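Phosphodiesterase (PDB 5H2Q) is a phosphodiesterase-family protein of the HD clan, an all-helical metalloprotein modelled with zinc, magnesium and the ligand LLI. Local coordinates at residues 211-215 with 308-314; 112-117 with 230-234; 118-122 with 234-238; 25-29 with 101-106. One frame throughout, in Å; residues are numbered along the deposited sequence.

Contact 1. Residues 211-215 with 308-314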
loop_
_atom_site.group_PDB
_atom_site.type_symbol
_atom_site.label_atom_id
_atom_site.label_comp_id
_atom_site.label_asym_id
_atom_site.label_seq_id
_atom_site.Cartn_x
_atom_site.Cartn_y
_atom_site.Cartn_z
ATOM N N LEU A 211 15.894 -0.120 0.263
ATOM C CA LEU A 211 16.294 1.223 -0.155
ATOM C C LEU A 211 17.751 1.259 -0.635
ATOM O O LEU A 211 18.006 1.744 -1.731
ATOM C CB LEU A 211 16.043 2.305 0.927
ATOM C CG LEU A 211 16.558 3.743 0.592
ATOM C CD1 LEU A 211 15.899 4.297 -0.682
ATOM C CD2 LEU A 211 16.360 4.702 1.745
ATOM N N GLU A 212 18.687 0.754 0.171
ATOM C CA GLU A 212 20.097 0.800 -0.223
ATOM C C GLU A 212 20.408 -0.161 -1.391
ATOM O O GLU A 212 21.223 0.203 -2.245
ATOM C CB GLU A 212 21.041 0.625 0.984
ATOM C CG GLU A 212 20.939 1.765 2.005
ATOM C CD GLU A 212 21.164 3.208 1.577
ATOM O OE1 GLU A 212 20.541 4.105 2.191
ATOM O OE2 GLU A 212 21.965 3.451 0.646
ATOM N N LYS A 213 19.696 -1.317 -1.491
ATOM C CA LYS A 213 19.861 -2.254 -2.609
ATOM C C LYS A 213 19.455 -1.588 -3.937
ATOM O O LYS A 213 20.121 -1.789 -4.958
ATOM C CB LYS A 213 19.086 -3.564 -2.391
ATOM C CG LYS A 213 19.486 -4.663 -3.373
ATOM C CD LYS A 213 18.672 -5.945 -3.250
ATOM C CE LYS A 213 18.983 -6.858 -4.417
ATOM N NZ LYS A 213 18.198 -8.119 -4.383
ATOM N N TYR A 214 18.402 -0.759 -3.905
ATOM C CA TYR A 214 17.928 -0.035 -5.078
ATOM C C TYR A 214 18.937 1.040 -5.467
ATOM O O TYR A 214 19.329 1.106 -6.632
ATOM C CB TYR A 214 16.545 0.587 -4.803
ATOM C CG TYR A 214 16.048 1.549 -5.859
ATOM C CD1 TYR A 214 15.539 1.084 -7.073
ATOM C CD2 TYR A 214 16.003 2.919 -5.617
ATOM C CE1 TYR A 214 15.061 1.966 -8.042
ATOM C CE2 TYR A 214 15.554 3.812 -6.589
ATOM C CZ TYR A 214 15.062 3.329 -7.793
ATOM O OH TYR A 214 14.590 4.210 -8.740
ATOM N N LEU A 215 19.366 1.865 -4.484
ATOM C CA LEU A 215 20.318 2.958 -4.695
ATOM C C LEU A 215 21.659 2.490 -5.246
ATOM O O LEU A 215 22.253 3.218 -6.041
ATOM C CB LEU A 215 20.503 3.807 -3.420
ATOM C CG LEU A 215 19.278 4.552 -2.876
ATOM C CD1 LEU A 215 19.555 5.106 -1.491
ATOM C CD2 LEU A 215 18.812 5.666 -3.810
ATOM N N LYS A 308 16.315 10.468 -1.692
ATOM C CA LYS A 308 17.292 9.550 -2.284
ATOM C C LYS A 308 16.781 8.899 -3.576
ATOM O O LYS A 308 17.552 8.758 -4.535
ATOM C CB LYS A 308 17.737 8.473 -1.287
ATOM C CG LYS A 308 18.634 8.987 -0.146
ATOM C CD LYS A 308 18.828 7.889 0.912
ATOM C CE LYS A 308 19.744 8.293 2.047
ATOM N NZ LYS A 308 19.851 7.211 3.070
ATOM N N ILE A 309 15.501 8.460 -3.587
ATOM C CA ILE A 309 14.981 7.809 -4.787
ATOM C C ILE A 309 14.758 8.832 -5.912
ATOM O O ILE A 309 15.025 8.485 -7.066
ATOM C CB ILE A 309 13.761 6.866 -4.542
ATOM C CG1 ILE A 309 12.481 7.666 -4.221
ATOM C CG2 ILE A 309 14.102 5.803 -3.476
ATOM C CD1 ILE A 309 11.182 6.802 -4.002
ATOM N N VAL A 310 14.331 10.077 -5.573
ATOM C CA VAL A 310 14.117 11.191 -6.511
ATOM C C VAL A 310 15.470 11.579 -7.133
ATOM O O VAL A 310 15.589 11.598 -8.354
ATOM C CB VAL A 310 13.359 12.417 -5.910
ATOM C CG1 VAL A 310 13.406 13.621 -6.847
ATOM C CG2 VAL A 310 11.905 12.071 -5.578
ATOM N N ASP A 311 16.501 11.804 -6.287
ATOM C CA ASP A 311 17.841 12.174 -6.743
ATOM C C ASP A 311 18.542 11.094 -7.573
ATOM O O ASP A 311 19.253 11.452 -8.512
ATOM C CB ASP A 311 18.732 12.623 -5.559
ATOM C CG ASP A 311 18.252 13.865 -4.819
ATOM O OD1 ASP A 311 17.302 14.515 -5.299
ATOM O OD2 ASP A 311 18.806 14.164 -3.739
ATOM N N ALA A 312 18.348 9.796 -7.262
ATOM C CA ALA A 312 19.019 8.736 -8.019
ATOM C C ALA A 312 18.398 8.415 -9.381
ATOM O O ALA A 312 19.106 7.922 -10.269
ATOM C CB ALA A 312 19.110 7.465 -7.195
ATOM N N CYS A 313 17.071 8.620 -9.530
ATOM C CA CYS A 313 16.391 8.182 -10.747
ATOM C C CYS A 313 15.010 8.775 -10.960
ATOM O O CYS A 313 14.667 9.043 -12.103
ATOM C CB CYS A 313 16.337 6.652 -10.755
ATOM S SG CYS A 313 15.592 5.922 -12.237
ATOM N N LEU A 314 14.199 8.943 -9.899
ATOM C CA LEU A 314 12.789 9.348 -10.029
ATOM C C LEU A 314 12.525 10.850 -9.953
ATOM O O LEU A 314 11.690 11.299 -9.168
ATOM C CB LEU A 314 11.935 8.572 -8.993
ATOM C CG LEU A 314 12.114 7.048 -8.992
ATOM C CD1 LEU A 314 11.166 6.380 -8.005
ATOM C CD2 LEU A 314 11.906 6.440 -10.391
#
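Apolar packing carries most of the contact between Leu211, Tyr214 and Leu215 on one helix and Lys308, Ile309 and Ala312 on the other. Leu215 reaches across with both methyls: CD1 lies on the aliphatic part of Lys308, while Leu215 CD2 sits 3.4 Å from Lys308 O and also touches Ala312 CB. Branch methyl CG2 of Ile309 is shared, meeting Leu211 CD1 at 3.6 Å and approaching Tyr214 CE2 obliquely. With CG opposite the backbone N (chi1 170°), the Tyr214 ring extends toward the second helix. Its hydroxyl, Tyr214 OH, ends 3.6 Å from Cys313 CB and also touches Leu314 CG.

The polar part is a single pair at the exposed Glu212. Lys308, extended beyond CG, runs over the leucines and brings Lys308 NZ to 3.3 Å from Glu212 OE1, a salt bridge whose hydrogen bond is weak.

Tyr214 OH lies against the end of this second helix, where Cys313 is the first residue to leave helical angles and Ile309 O accepts from both Cys313 N and Leu314 N. Val236 of helix 227-242 packs on both Tyr214 and Ile309. The axes of the short segments run 10.7 Å apart at 7°, a nearly parallel helix pair within the all-helical phosphodiesterase fold.

Contact 2. Residues 112-117 with 230-234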
loop_
_atom_site.group_PDB
_atom_site.type_symbol
_atom_site.label_atom_id
_atom_site.label_comp_id
_atom_site.label_asym_id
_atom_site.label_seq_id
_atom_site.Cartn_x
_atom_site.Cartn_y
_atom_site.Cartn_z
ATOM N N LYS A 112 9.964 3.613 -16.428
ATOM C CA LYS A 112 10.948 2.729 -15.800
ATOM C C LYS A 112 10.465 1.282 -15.657
ATOM O O LYS A 112 11.226 0.439 -15.174
ATOM C CB LYS A 112 11.316 3.257 -14.399
ATOM C CG LYS A 112 11.540 4.782 -14.255
ATOM C CD LYS A 112 12.723 5.290 -15.068
ATOM C CE LYS A 112 12.987 6.738 -14.767
ATOM N NZ LYS A 112 13.868 7.347 -15.792
ATOM N N LEU A 113 9.195 1.000 -16.026
ATOM C CA LEU A 113 8.594 -0.320 -15.886
ATOM C C LEU A 113 7.835 -0.688 -17.128
ATOM O O LEU A 113 7.361 0.197 -17.826
ATOM C CB LEU A 113 7.582 -0.297 -14.704
ATOM C CG LEU A 113 8.162 -0.097 -13.288
ATOM C CD1 LEU A 113 7.033 -0.045 -12.259
ATOM C CD2 LEU A 113 9.190 -1.211 -12.947
ATOM N N THR A 114 7.653 -1.983 -17.387
ATOM C CA THR A 114 6.830 -2.360 -18.519
ATOM C C THR A 114 5.370 -2.120 -18.116
ATOM O O THR A 114 5.053 -2.049 -16.929
ATOM C CB THR A 114 7.005 -3.832 -18.896
ATOM O OG1 THR A 114 6.503 -4.666 -17.846
ATOM C CG2 THR A 114 8.464 -4.201 -19.260
ATOM N N GLU A 115 4.486 -2.030 -19.107
ATOM C CA GLU A 115 3.047 -1.886 -18.920
ATOM C C GLU A 115 2.482 -3.017 -18.047
ATOM O O GLU A 115 1.670 -2.748 -17.147
ATOM C CB GLU A 115 2.416 -1.935 -20.300
ATOM C CG GLU A 115 1.162 -1.129 -20.410
ATOM C CD GLU A 115 0.798 -0.887 -21.857
ATOM O OE1 GLU A 115 0.892 -1.831 -22.676
ATOM O OE2 GLU A 115 0.372 0.246 -22.148
ATOM N N LEU A 116 2.937 -4.271 -18.277
ATOM C CA LEU A 116 2.531 -5.406 -17.448
ATOM C C LEU A 116 2.914 -5.162 -16.001
ATOM O O LEU A 116 2.087 -5.383 -15.120
ATOM C CB LEU A 116 3.122 -6.743 -17.942
ATOM C CG LEU A 116 2.794 -7.994 -17.077
ATOM C CD1 LEU A 116 1.281 -8.157 -16.846
ATOM C CD2 LEU A 116 3.424 -9.230 -17.630
ATOM N N GLU A 117 4.154 -4.702 -15.745
ATOM C CA GLU A 117 4.596 -4.437 -14.360
ATOM C C GLU A 117 3.758 -3.337 -13.667
ATOM O O GLU A 117 3.520 -3.394 -12.463
ATOM C CB GLU A 117 6.087 -4.128 -14.329
ATOM C CG GLU A 117 6.948 -5.345 -14.611
ATOM C CD GLU A 117 8.350 -5.003 -15.053
ATOM O OE1 GLU A 117 8.625 -3.814 -15.346
ATOM O OE2 GLU A 117 9.196 -5.923 -15.030
ATOM N N ARG A 230 14.107 -3.597 -12.712
ATOM C CA ARG A 230 12.665 -3.293 -12.705
ATOM C C ARG A 230 11.985 -3.778 -11.420
ATOM O O ARG A 230 11.153 -3.043 -10.876
ATOM C CB ARG A 230 11.960 -3.812 -13.963
ATOM C CG ARG A 230 12.516 -3.188 -15.246
ATOM C CD ARG A 230 11.617 -3.351 -16.469
ATOM N NE ARG A 230 11.162 -4.728 -16.649
ATOM C CZ ARG A 230 11.849 -5.681 -17.270
ATOM N NH1 ARG A 230 13.053 -5.424 -17.773
ATOM N NH2 ARG A 230 11.346 -6.901 -17.385
ATOM N N GLN A 231 12.363 -4.970 -10.923
ATOM C CA GLN A 231 11.815 -5.515 -9.663
ATOM C C GLN A 231 12.151 -4.599 -8.490
ATOM O O GLN A 231 11.289 -4.322 -7.667
ATOM C CB GLN A 231 12.283 -6.945 -9.360
ATOM C CG GLN A 231 11.603 -7.552 -8.110
ATOM C CD GLN A 231 10.095 -7.699 -8.270
ATOM O OE1 GLN A 231 9.615 -8.360 -9.200
ATOM N NE2 GLN A 231 9.314 -7.041 -7.399
ATOM N N MET A 232 13.398 -4.113 -8.421
ATOM C CA MET A 232 13.768 -3.181 -7.367
ATOM C C MET A 232 12.978 -1.880 -7.469
ATOM O O MET A 232 12.588 -1.348 -6.444
ATOM C CB MET A 232 15.295 -2.963 -7.309
ATOM C CG MET A 232 16.056 -4.154 -6.709
ATOM S SD MET A 232 15.587 -4.746 -5.064
ATOM C CE MET A 232 15.413 -3.209 -4.194
ATOM N N THR A 233 12.691 -1.381 -8.702
ATOM C CA THR A 233 11.873 -0.195 -8.898
ATOM C C THR A 233 10.440 -0.508 -8.391
ATOM O O THR A 233 9.836 0.332 -7.727
ATOM C CB THR A 233 11.873 0.236 -10.377
ATOM O OG1 THR A 233 13.227 0.482 -10.785
ATOM C CG2 THR A 233 11.051 1.472 -10.614
ATOM N N MET A 234 9.912 -1.698 -8.728
ATOM C CA MET A 234 8.573 -2.109 -8.265
ATOM C C MET A 234 8.532 -2.155 -6.722
ATOM O O MET A 234 7.605 -1.616 -6.127
ATOM C CB MET A 234 8.219 -3.497 -8.814
ATOM C CG MET A 234 8.008 -3.513 -10.335
ATOM S SD MET A 234 7.476 -5.114 -10.936
ATOM C CE MET A 234 5.751 -5.117 -10.340
#
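Arg230 reaches the carboxylate of Glu117 through a bend at chi3, which turns NE toward the acid. Arg230 NE donates to Glu117 OE2 over 2.8 Å with an N-H...O angle of 150°, meeting that oxygen on its syn side. NH2 adds only a weak bond to the same atom, so one oxygen takes both arms of the salt bridge. The carboxylate and guanidinium planes are 29° apart, and Thr114 CG2 covers one guanidinium face.

The other carboxylate oxygen keeps Glu117 in place: Thr114 N donates to Glu117 OE1 at 2.9 Å, from above the carboxylate plane. In return Glu117 N bonds Thr114 OG1 at 3.2 Å. Beyond the pair, Arg230 NH1 is held by Val224 O.

Below the polar layer, Met234 is extended at chi2, which sets Met234 SD 3.7 Å from Glu117 CG; the turn at chi3 (73°) then folds CE onto Glu117 O. Leu113 fills in beside it, with Leu113 CD2 3.4 Å from Arg230 O and also against Met234 CG. The reciprocal Thr114 and Glu117 bonds form a capping box at the start of helix 115-127, and its glutamate doubles as the salt-bridge partner of helix 227-242.

Contact 3. Residues 118-122 with 234-238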
loop_
_atom_site.group_PDB
_atom_site.type_symbol
_atom_site.label_atom_id
_atom_site.label_comp_id
_atom_site.label_asym_id
_atom_site.label_seq_id
_atom_site.Cartn_x
_atom_site.Cartn_y
_atom_site.Cartn_z
ATOM N N CYS A 118 3.307 -2.338 -14.443
ATOM C CA CYS A 118 2.444 -1.274 -13.918
ATOM C C CYS A 118 1.118 -1.883 -13.465
ATOM O O CYS A 118 0.668 -1.610 -12.355
ATOM C CB CYS A 118 2.233 -0.194 -14.958
ATOM S SG CYS A 118 3.722 0.800 -15.276
ATOM N N PHE A 119 0.529 -2.754 -14.303
ATOM C CA PHE A 119 -0.713 -3.456 -13.960
ATOM C C PHE A 119 -0.483 -4.291 -12.695
ATOM O O PHE A 119 -1.263 -4.197 -11.750
ATOM C CB PHE A 119 -1.119 -4.386 -15.119
ATOM C CG PHE A 119 -2.375 -5.167 -14.823
ATOM C CD1 PHE A 119 -3.515 -4.527 -14.345
ATOM C CD2 PHE A 119 -2.417 -6.548 -15.015
ATOM C CE1 PHE A 119 -4.699 -5.250 -14.100
ATOM C CE2 PHE A 119 -3.591 -7.273 -14.738
ATOM C CZ PHE A 119 -4.717 -6.613 -14.280
ATOM N N VAL A 120 0.599 -5.091 -12.671
ATOM C CA VAL A 120 0.925 -5.911 -11.509
ATOM C C VAL A 120 1.038 -5.056 -10.246
ATOM O O VAL A 120 0.500 -5.432 -9.206
ATOM C CB VAL A 120 2.204 -6.768 -11.760
ATOM C CG1 VAL A 120 2.701 -7.434 -10.467
ATOM C CG2 VAL A 120 1.954 -7.809 -12.868
ATOM N N LEU A 121 1.738 -3.911 -10.318
ATOM C CA LEU A 121 1.902 -3.044 -9.133
ATOM C C LEU A 121 0.566 -2.542 -8.570
ATOM O O LEU A 121 0.341 -2.560 -7.354
ATOM C CB LEU A 121 2.709 -1.808 -9.535
ATOM C CG LEU A 121 4.133 -1.631 -9.102
ATOM C CD1 LEU A 121 4.481 -0.152 -9.215
ATOM C CD2 LEU A 121 4.370 -2.065 -7.645
ATOM N N LEU A 122 -0.342 -2.108 -9.461
ATOM C CA LEU A 122 -1.644 -1.585 -9.025
ATOM C C LEU A 122 -2.484 -2.676 -8.382
ATOM O O LEU A 122 -3.110 -2.452 -7.342
ATOM C CB LEU A 122 -2.357 -0.929 -10.204
ATOM C CG LEU A 122 -1.620 0.302 -10.767
ATOM C CD1 LEU A 122 -2.263 0.767 -12.046
ATOM C CD2 LEU A 122 -1.577 1.451 -9.740
ATOM N N MET A 234 9.912 -1.698 -8.728
ATOM C CA MET A 234 8.573 -2.109 -8.265
ATOM C C MET A 234 8.532 -2.155 -6.722
ATOM O O MET A 234 7.605 -1.616 -6.127
ATOM C CB MET A 234 8.219 -3.497 -8.814
ATOM C CG MET A 234 8.008 -3.513 -10.335
ATOM S SD MET A 234 7.476 -5.114 -10.936
ATOM C CE MET A 234 5.751 -5.117 -10.340
ATOM N N ASP A 235 9.561 -2.750 -6.081
ATOM C CA ASP A 235 9.624 -2.823 -4.601
ATOM C C ASP A 235 9.652 -1.420 -4.015
ATOM O O ASP A 235 8.881 -1.100 -3.105
ATOM C CB ASP A 235 10.899 -3.570 -4.166
ATOM C CG ASP A 235 10.998 -5.025 -4.544
ATOM O OD1 ASP A 235 9.947 -5.632 -4.898
ATOM O OD2 ASP A 235 12.114 -5.583 -4.444
ATOM N N VAL A 236 10.513 -0.546 -4.573
ATOM C CA VAL A 236 10.625 0.847 -4.139
ATOM C C VAL A 236 9.321 1.629 -4.336
ATOM O O VAL A 236 8.943 2.427 -3.469
ATOM C CB VAL A 236 11.852 1.500 -4.823
ATOM C CG1 VAL A 236 11.754 3.026 -4.868
ATOM C CG2 VAL A 236 13.115 1.039 -4.114
ATOM N N LEU A 237 8.578 1.357 -5.424
ATOM C CA LEU A 237 7.313 2.048 -5.607
ATOM C C LEU A 237 6.226 1.538 -4.648
ATOM O O LEU A 237 5.419 2.326 -4.178
ATOM C CB LEU A 237 6.828 1.918 -7.058
ATOM C CG LEU A 237 7.447 2.873 -8.029
ATOM C CD1 LEU A 237 6.908 2.589 -9.391
ATOM C CD2 LEU A 237 7.144 4.335 -7.656
ATOM N N MET A 238 6.192 0.229 -4.385
ATOM C CA MET A 238 5.256 -0.350 -3.405
ATOM C C MET A 238 5.575 0.264 -2.035
ATOM O O MET A 238 4.683 0.739 -1.322
ATOM C CB MET A 238 5.454 -1.880 -3.371
ATOM C CG MET A 238 4.381 -2.658 -2.606
ATOM S SD MET A 238 2.627 -2.325 -2.997
ATOM C CE MET A 238 2.599 -2.470 -4.775
#
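Leu121 is the main bump, its two methyls splitting over the surface of the helix that carries Met234, Leu237 and Met238. Leu121 CD1 goes to the Leu237 side, 3.7 Å from Leu237 CD1 and also against Leu237 CB. Leu121 CD2 enters between Met234 and Met238, touching Met234 O and coming 3.4 Å from Met238 CE, tighter than usual van der Waals contact. An unusual chi1 of -107° accompanies this close fit.

The methionines answer from the other helix. Met238, bent at both chi2 and chi3, slides past Leu121 in the opposite direction and also brings its CE to 3.4 Å from Leu121 O. The Met234 methyl fills the hollow between neighbours on the first helix, with Met234 CE 3.8 Å from Val120 CG1 and also touching Leu121 CG.

Every touching residue is buried, as fits two core helices of this all-helical phosphodiesterase fold; the short segments approach to 10.8 Å and cross at -35°. Ile100 of helix 90-105 packs on Leu121 and Met238, whereas Ser194 of helix 185-200 packs on Val120 and Met234. The zinc ligands include Asp129 and Asp242, each a short way further along the chain from these segments.

Contact 4. Residues 25-29 with 101-106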
loop_
_atom_site.group_PDB
_atom_site.type_symbol
_atom_site.label_atom_id
_atom_site.label_comp_id
_atom_site.label_asym_id
_atom_site.label_seq_id
_atom_site.Cartn_x
_atom_site.Cartn_y
_atom_site.Cartn_z
ATOM N N ASP A 25 -11.680 13.807 -10.054
ATOM C CA ASP A 25 -10.625 13.086 -10.733
ATOM C C ASP A 25 -9.853 12.149 -9.790
ATOM O O ASP A 25 -9.016 12.606 -9.008
ATOM C CB ASP A 25 -9.711 14.072 -11.447
ATOM C CG ASP A 25 -8.587 13.454 -12.237
ATOM O OD1 ASP A 25 -8.568 12.212 -12.374
ATOM O OD2 ASP A 25 -7.738 14.218 -12.741
ATOM N N VAL A 26 -10.064 10.832 -9.954
ATOM C CA VAL A 26 -9.399 9.821 -9.102
ATOM C C VAL A 26 -7.910 9.637 -9.461
ATOM O O VAL A 26 -7.209 8.910 -8.763
ATOM C CB VAL A 26 -10.155 8.473 -9.065
ATOM C CG1 VAL A 26 -11.564 8.658 -8.491
ATOM C CG2 VAL A 26 -10.183 7.795 -10.439
ATOM N N THR A 27 -7.444 10.267 -10.544
ATOM C CA THR A 27 -6.038 10.139 -10.962
ATOM C C THR A 27 -5.142 11.279 -10.435
ATOM O O THR A 27 -3.945 11.267 -10.691
ATOM C CB THR A 27 -5.918 10.076 -12.503
ATOM O OG1 THR A 27 -6.152 11.374 -13.052
ATOM C CG2 THR A 27 -6.818 9.020 -13.155
ATOM N N ASP A 28 -5.721 12.280 -9.782
ATOM C CA ASP A 28 -4.984 13.458 -9.307
ATOM C C ASP A 28 -4.126 13.232 -8.057
ATOM O O ASP A 28 -4.549 12.515 -7.151
ATOM C CB ASP A 28 -5.971 14.619 -9.074
ATOM C CG ASP A 28 -5.294 15.974 -9.153
ATOM O OD1 ASP A 28 -5.183 16.518 -10.282
ATOM O OD2 ASP A 28 -4.747 16.423 -8.123
ATOM N N ILE A 29 -2.942 13.903 -7.967
ATOM C CA ILE A 29 -2.130 13.797 -6.757
ATOM C C ILE A 29 -2.865 14.366 -5.538
ATOM O O ILE A 29 -2.584 13.918 -4.428
ATOM C CB ILE A 29 -0.682 14.349 -6.881
ATOM C CG1 ILE A 29 -0.641 15.903 -6.935
ATOM C CG2 ILE A 29 0.068 13.699 -8.063
ATOM C CD1 ILE A 29 0.784 16.495 -6.751
ATOM N N TYR A 101 -0.599 4.800 -8.593
ATOM C CA TYR A 101 -1.043 5.227 -9.917
ATOM C C TYR A 101 -0.468 6.647 -10.226
ATOM O O TYR A 101 0.066 6.870 -11.318
ATOM C CB TYR A 101 -2.572 5.273 -9.986
ATOM C CG TYR A 101 -3.051 5.575 -11.388
ATOM C CD1 TYR A 101 -3.138 6.887 -11.850
ATOM C CD2 TYR A 101 -3.400 4.548 -12.258
ATOM C CE1 TYR A 101 -3.535 7.166 -13.158
ATOM C CE2 TYR A 101 -3.788 4.812 -13.571
ATOM C CZ TYR A 101 -3.871 6.122 -14.011
ATOM O OH TYR A 101 -4.318 6.381 -15.288
ATOM N N THR A 102 -0.531 7.569 -9.251
ATOM C CA THR A 102 0.030 8.910 -9.471
ATOM C C THR A 102 1.522 8.875 -9.665
ATOM O O THR A 102 2.025 9.680 -10.458
ATOM C CB THR A 102 -0.358 9.927 -8.399
ATOM O OG1 THR A 102 0.331 9.624 -7.191
ATOM C CG2 THR A 102 -1.885 10.025 -8.165
ATOM N N PHE A 103 2.244 8.004 -8.925
ATOM C CA PHE A 103 3.707 7.918 -9.102
ATOM C C PHE A 103 4.020 7.447 -10.490
ATOM O O PHE A 103 4.900 7.985 -11.128
ATOM C CB PHE A 103 4.356 6.990 -8.078
ATOM C CG PHE A 103 4.220 7.405 -6.631
ATOM C CD1 PHE A 103 3.919 8.726 -6.286
ATOM C CD2 PHE A 103 4.407 6.479 -5.608
ATOM C CE1 PHE A 103 3.821 9.114 -4.938
ATOM C CE2 PHE A 103 4.309 6.872 -4.266
ATOM C CZ PHE A 103 4.002 8.176 -3.943
ATOM N N LEU A 104 3.261 6.452 -10.986
ATOM C CA LEU A 104 3.487 5.945 -12.332
ATOM C C LEU A 104 3.151 6.942 -13.416
ATOM O O LEU A 104 3.977 7.123 -14.310
ATOM C CB LEU A 104 2.654 4.649 -12.561
ATOM C CG LEU A 104 3.054 3.426 -11.742
ATOM C CD1 LEU A 104 2.016 2.295 -11.884
ATOM C CD2 LEU A 104 4.441 2.933 -12.146
ATOM N N TYR A 105 1.962 7.576 -13.364
ATOM C CA TYR A 105 1.451 8.366 -14.506
ATOM C C TYR A 105 1.448 9.887 -14.356
ATOM O O TYR A 105 1.138 10.590 -15.330
ATOM C CB TYR A 105 0.063 7.851 -14.892
ATOM C CG TYR A 105 0.125 6.382 -15.280
ATOM C CD1 TYR A 105 0.801 5.966 -16.429
ATOM C CD2 TYR A 105 -0.374 5.399 -14.434
ATOM C CE1 TYR A 105 0.925 4.614 -16.751
ATOM C CE2 TYR A 105 -0.262 4.042 -14.747
ATOM C CZ TYR A 105 0.381 3.655 -15.912
ATOM O OH TYR A 105 0.478 2.324 -16.231
ATOM N N ARG A 106 1.803 10.405 -13.170
ATOM C CA ARG A 106 1.965 11.837 -12.947
ATOM C C ARG A 106 3.465 12.040 -12.673
ATOM O O ARG A 106 4.016 13.058 -13.074
ATOM C CB ARG A 106 1.108 12.364 -11.782
ATOM C CG ARG A 106 -0.394 12.119 -11.919
ATOM C CD ARG A 106 -1.016 13.023 -12.953
ATOM N NE ARG A 106 -2.474 13.008 -12.873
ATOM C CZ ARG A 106 -3.260 13.852 -13.526
ATOM N NH1 ARG A 106 -2.736 14.794 -14.302
ATOM N NH2 ARG A 106 -4.581 13.767 -13.405
#
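Arg106 grips Thr27 side-on with two nitrogens. Arg106 NE donates to Thr27 O at 3.2 Å with an N-H...O angle of 165°; the oxygen lies in the guanidinium plane, although NE stands above the carbonyl plane. Arg106 NH2 donates to Thr27 OG1 at 2.9 Å. The same Arg106 NH2 makes a longer salt bridge, 3.3 Å, to Asp25 OD2, also at the guanidinium edge. Asp28 OD1 lies over one guanidinium face; its charge may help to hold the group, though no N-H points at it, and Asp28 OD2 is bonded to Asp30 N.

Apolar contacts flank this group. Ile29 CG2 meets Thr102 CB at 3.8 Å, and Thr27 CG2 touches Tyr101 CE1, oblique to the ring.

Asp25 also serves as second shell: its other oxygen, OD1, accepts from Thr27 N and from Thr27 OG1. With OG1 donating to Asp25, its oxygen remains available as acceptor for Arg106. Further out, Gln98 NE2 bonds Val26 O and Asp28 O, and Trp319 of helix 318-334 packs on both Ile29 and Thr102. The loop thus combines an Asx turn with a type I beta turn from Asp25 to Asp28, pinned by the arginine just after the end of helix 90-105.

Overall arrangement
Contacts 2 and 3 are successive levels of one interface between helices 115-127 and 227-242; they share Met234, and their centres are 7 Å apart. Contact 1 meets helix 227-242 through Tyr214 CG and Val236 CG2 (3.5 Å), and separately meets the start of contact 2 through Cys313 SG and Lys112 CE (3.7 Å). Contact 4, on the surface, is 14 Å from contact 3 between centres but joined to it through helix 90-105, where Leu104 CD2 lies 3.7 Å from Leu237 CD1. Contacts 1 and 4 do not touch. Contact 3 is near the zinc and magnesium ions, about 7 and 9 Å from the Met238 side chain, whereas the side chain of Leu211 in contact 1 is about 12 Å from LLI.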